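Long-range contact in aminopeptidase N (Francisella tularensis subsp. tularensis, PDB 5DLL), which releases N-terminal amino acids from peptides as a zinc-dependent M1-family aminopeptidase, probably in the degradation of intracellular peptides: residues H374-E379 / T389-N394. Residues are numbered along the deposited sequence; the frame is centred on the assembly and turned at random.
Sequences HPIRPE and TVTVYN
Thr389 OG1 is gripped from two directions: the imidazole of His374 brings NE2 to 2.9 Å from it, a hydrogen bond (146°) in which either group could be the donor, while the backbone N-H of Val392 makes a weak but fairly straight bond to the same oxygen (N to OG1 3.3 Å). The second bond identifies Thr389 as the N-cap of helix 390-423, its hydroxyl turned back over the first turn by a chi1 of 56° that sets OG1 between its own backbone N and carbonyl carbon. The first ties this cap to the loop that follows helix 349-369. Across the imidazole, ND1 bonds to the carbonyl of Met372, so both ring nitrogens are engaged and rotation of the ring is restrained.

The ring is also packed. Thr391 CG2 lies over one face, 4.1 Å from the centroid and 27° off the normal, a CH-pi contact, whereas Val392 CG2 meets the edge in plane, 3.8 Å from NE2. Thr391 directs CG2 to the loop because that methyl is anti to its backbone N; its hydroxyl instead bonds to Glu367 and Gln364 of helix 349-369.

Both segments belong to the M1 peptidase domain, whose HExxH zinc site binds the metal through His309, His313 and Glu332. Val392 lies near this site without touching it, its side chain about 6 Å from that of Glu332 and about 10 Å from the zinc ion. Further along the loop the CA atoms of Ile376 and Val392 come within 4.4 Å. There Ile376 CG2 packs against the carbonyl oxygen and the CG2 methyl of Thr391, while Val392 CG2 lies 3.8 Å from the Ile376 carbonyl oxygen. The CB of Arg377 points away from the helix, and its NH1 forms a salt bridge with Asp431.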
loop_
_atom_site.group_PDB
_atom_site.type_symbol
_atom_site.label_atom_id
_atom_site.label_comp_id
_atom_site.label_asym_id
_atom_site.label_seq_id
_atom_site.Cartn_x
_atom_site.Cartn_y
_atom_site.Cartn_z
ATOM N N HIS A 374 1.063 -15.197 -10.291
ATOM C CA HIS A 374 1.215 -14.531 -11.583
ATOM C C HIS A 374 2.483 -13.673 -11.636
ATOM O O HIS A 374 3.073 -13.380 -10.593
ATOM C CB HIS A 374 -0.028 -13.681 -11.912
ATOM C CG HIS A 374 -0.357 -12.638 -10.884
ATOM N ND1 HIS A 374 -0.968 -12.940 -9.687
ATOM C CD2 HIS A 374 -0.192 -11.294 -10.893
ATOM C CE1 HIS A 374 -1.149 -11.829 -8.993
ATOM N NE2 HIS A 374 -0.687 -10.816 -9.703
ATOM N N PRO A 375 2.918 -13.290 -12.854
ATOM C CA PRO A 375 4.032 -12.347 -12.963
ATOM C C PRO A 375 3.553 -10.923 -12.700
ATOM O O PRO A 375 2.345 -10.676 -12.661
ATOM C CB PRO A 375 4.500 -12.499 -14.425
ATOM C CG PRO A 375 3.638 -13.556 -15.048
ATOM C CD PRO A 375 2.424 -13.690 -14.183
ATOM N N ILE A 376 4.485 -9.992 -12.528
ATOM C CA ILE A 376 4.116 -8.589 -12.305
ATOM C C ILE A 376 3.517 -7.957 -13.573
ATOM O O ILE A 376 2.733 -6.999 -13.488
ATOM C CB ILE A 376 5.293 -7.753 -11.743
ATOM C CG1 ILE A 376 6.436 -7.627 -12.759
ATOM C CG2 ILE A 376 5.786 -8.366 -10.436
ATOM C CD1 ILE A 376 7.511 -6.637 -12.354
ATOM N N ARG A 377 3.892 -8.496 -14.736
ATOM C CA ARG A 377 3.217 -8.188 -15.997
ATOM C C ARG A 377 2.613 -9.477 -16.566
ATOM O O ARG A 377 3.294 -10.229 -17.279
ATOM C CB ARG A 377 4.179 -7.551 -17.001
ATOM C CG ARG A 377 3.505 -7.095 -18.290
ATOM C CD ARG A 377 4.518 -6.655 -19.328
ATOM N NE ARG A 377 5.476 -7.719 -19.609
ATOM C CZ ARG A 377 6.664 -7.548 -20.185
ATOM N NH1 ARG A 377 7.072 -6.341 -20.576
ATOM N NH2 ARG A 377 7.452 -8.604 -20.370
ATOM N N PRO A 378 1.332 -9.745 -16.237
ATOM C CA PRO A 378 0.629 -10.918 -16.766
ATOM C C PRO A 378 0.489 -10.893 -18.290
ATOM O O PRO A 378 0.594 -9.826 -18.901
ATOM C CB PRO A 378 -0.755 -10.831 -16.105
ATOM C CG PRO A 378 -0.562 -9.984 -14.897
ATOM C CD PRO A 378 0.500 -8.998 -15.271
ATOM N N GLU A 379 0.266 -12.066 -18.885
ATOM C CA GLU A 379 0.007 -12.190 -20.327
ATOM C C GLU A 379 -1.499 -12.262 -20.634
ATOM O O GLU A 379 -1.892 -12.344 -21.803
ATOM C CB GLU A 379 0.735 -13.419 -20.903
ATOM C CG GLU A 379 2.196 -13.175 -21.273
ATOM C CD GLU A 379 2.367 -12.434 -22.596
ATOM O OE1 GLU A 379 1.892 -12.935 -23.638
ATOM O OE2 GLU A 379 2.991 -11.351 -22.601
ATOM N N THR A 389 -3.012 -6.406 -7.088
ATOM C CA THR A 389 -2.428 -7.420 -6.210
ATOM C C THR A 389 -1.075 -6.965 -5.691
ATOM O O THR A 389 -0.427 -6.106 -6.295
ATOM C CB THR A 389 -2.205 -8.742 -6.966
ATOM O OG1 THR A 389 -1.384 -8.507 -8.117
ATOM C CG2 THR A 389 -3.525 -9.340 -7.410
ATOM N N VAL A 390 -0.650 -7.554 -4.575
ATOM C CA VAL A 390 0.668 -7.265 -3.999
ATOM C C VAL A 390 1.820 -7.641 -4.940
ATOM O O VAL A 390 2.850 -6.973 -4.965
ATOM C CB VAL A 390 0.867 -7.927 -2.613
ATOM C CG1 VAL A 390 -0.097 -7.328 -1.603
ATOM C CG2 VAL A 390 0.696 -9.439 -2.676
ATOM N N THR A 391 1.642 -8.698 -5.723
ATOM C CA THR A 391 2.596 -9.032 -6.776
ATOM C C THR A 391 2.813 -7.850 -7.731
ATOM O O THR A 391 3.945 -7.434 -7.956
ATOM C CB THR A 391 2.123 -10.259 -7.580
ATOM O OG1 THR A 391 2.133 -11.418 -6.733
ATOM C CG2 THR A 391 3.017 -10.501 -8.798
ATOM N N VAL A 392 1.731 -7.309 -8.282
ATOM C CA VAL A 392 1.831 -6.249 -9.289
ATOM C C VAL A 392 2.347 -4.928 -8.691
ATOM O O VAL A 392 3.172 -4.252 -9.301
ATOM C CB VAL A 392 0.472 -6.019 -9.996
ATOM C CG1 VAL A 392 0.515 -4.799 -10.911
ATOM C CG2 VAL A 392 0.070 -7.251 -10.794
ATOM N N TYR A 393 1.868 -4.575 -7.500
ATOM C CA TYR A 393 2.209 -3.292 -6.875
ATOM C C TYR A 393 3.513 -3.356 -6.083
ATOM O O TYR A 393 4.456 -2.604 -6.354
ATOM C CB TYR A 393 1.077 -2.836 -5.945
ATOM C CG TYR A 393 -0.103 -2.218 -6.662
ATOM C CD1 TYR A 393 -0.759 -2.899 -7.691
ATOM C CD2 TYR A 393 -0.573 -0.952 -6.308
ATOM C CE1 TYR A 393 -1.839 -2.336 -8.349
ATOM C CE2 TYR A 393 -1.657 -0.384 -6.959
ATOM C CZ TYR A 393 -2.287 -1.080 -7.977
ATOM O OH TYR A 393 -3.362 -0.521 -8.628
ATOM N N ASN A 394 3.554 -4.258 -5.107
ATOM C CA ASN A 394 4.639 -4.296 -4.130
ATOM C C ASN A 394 5.888 -5.023 -4.632
ATOM O O ASN A 394 7.000 -4.548 -4.405
ATOM C CB ASN A 394 4.142 -4.883 -2.806
ATOM C CG ASN A 394 2.918 -4.154 -2.270
ATOM O OD1 ASN A 394 1.791 -4.614 -2.428
ATOM N ND2 ASN A 394 3.134 -3.003 -1.655
#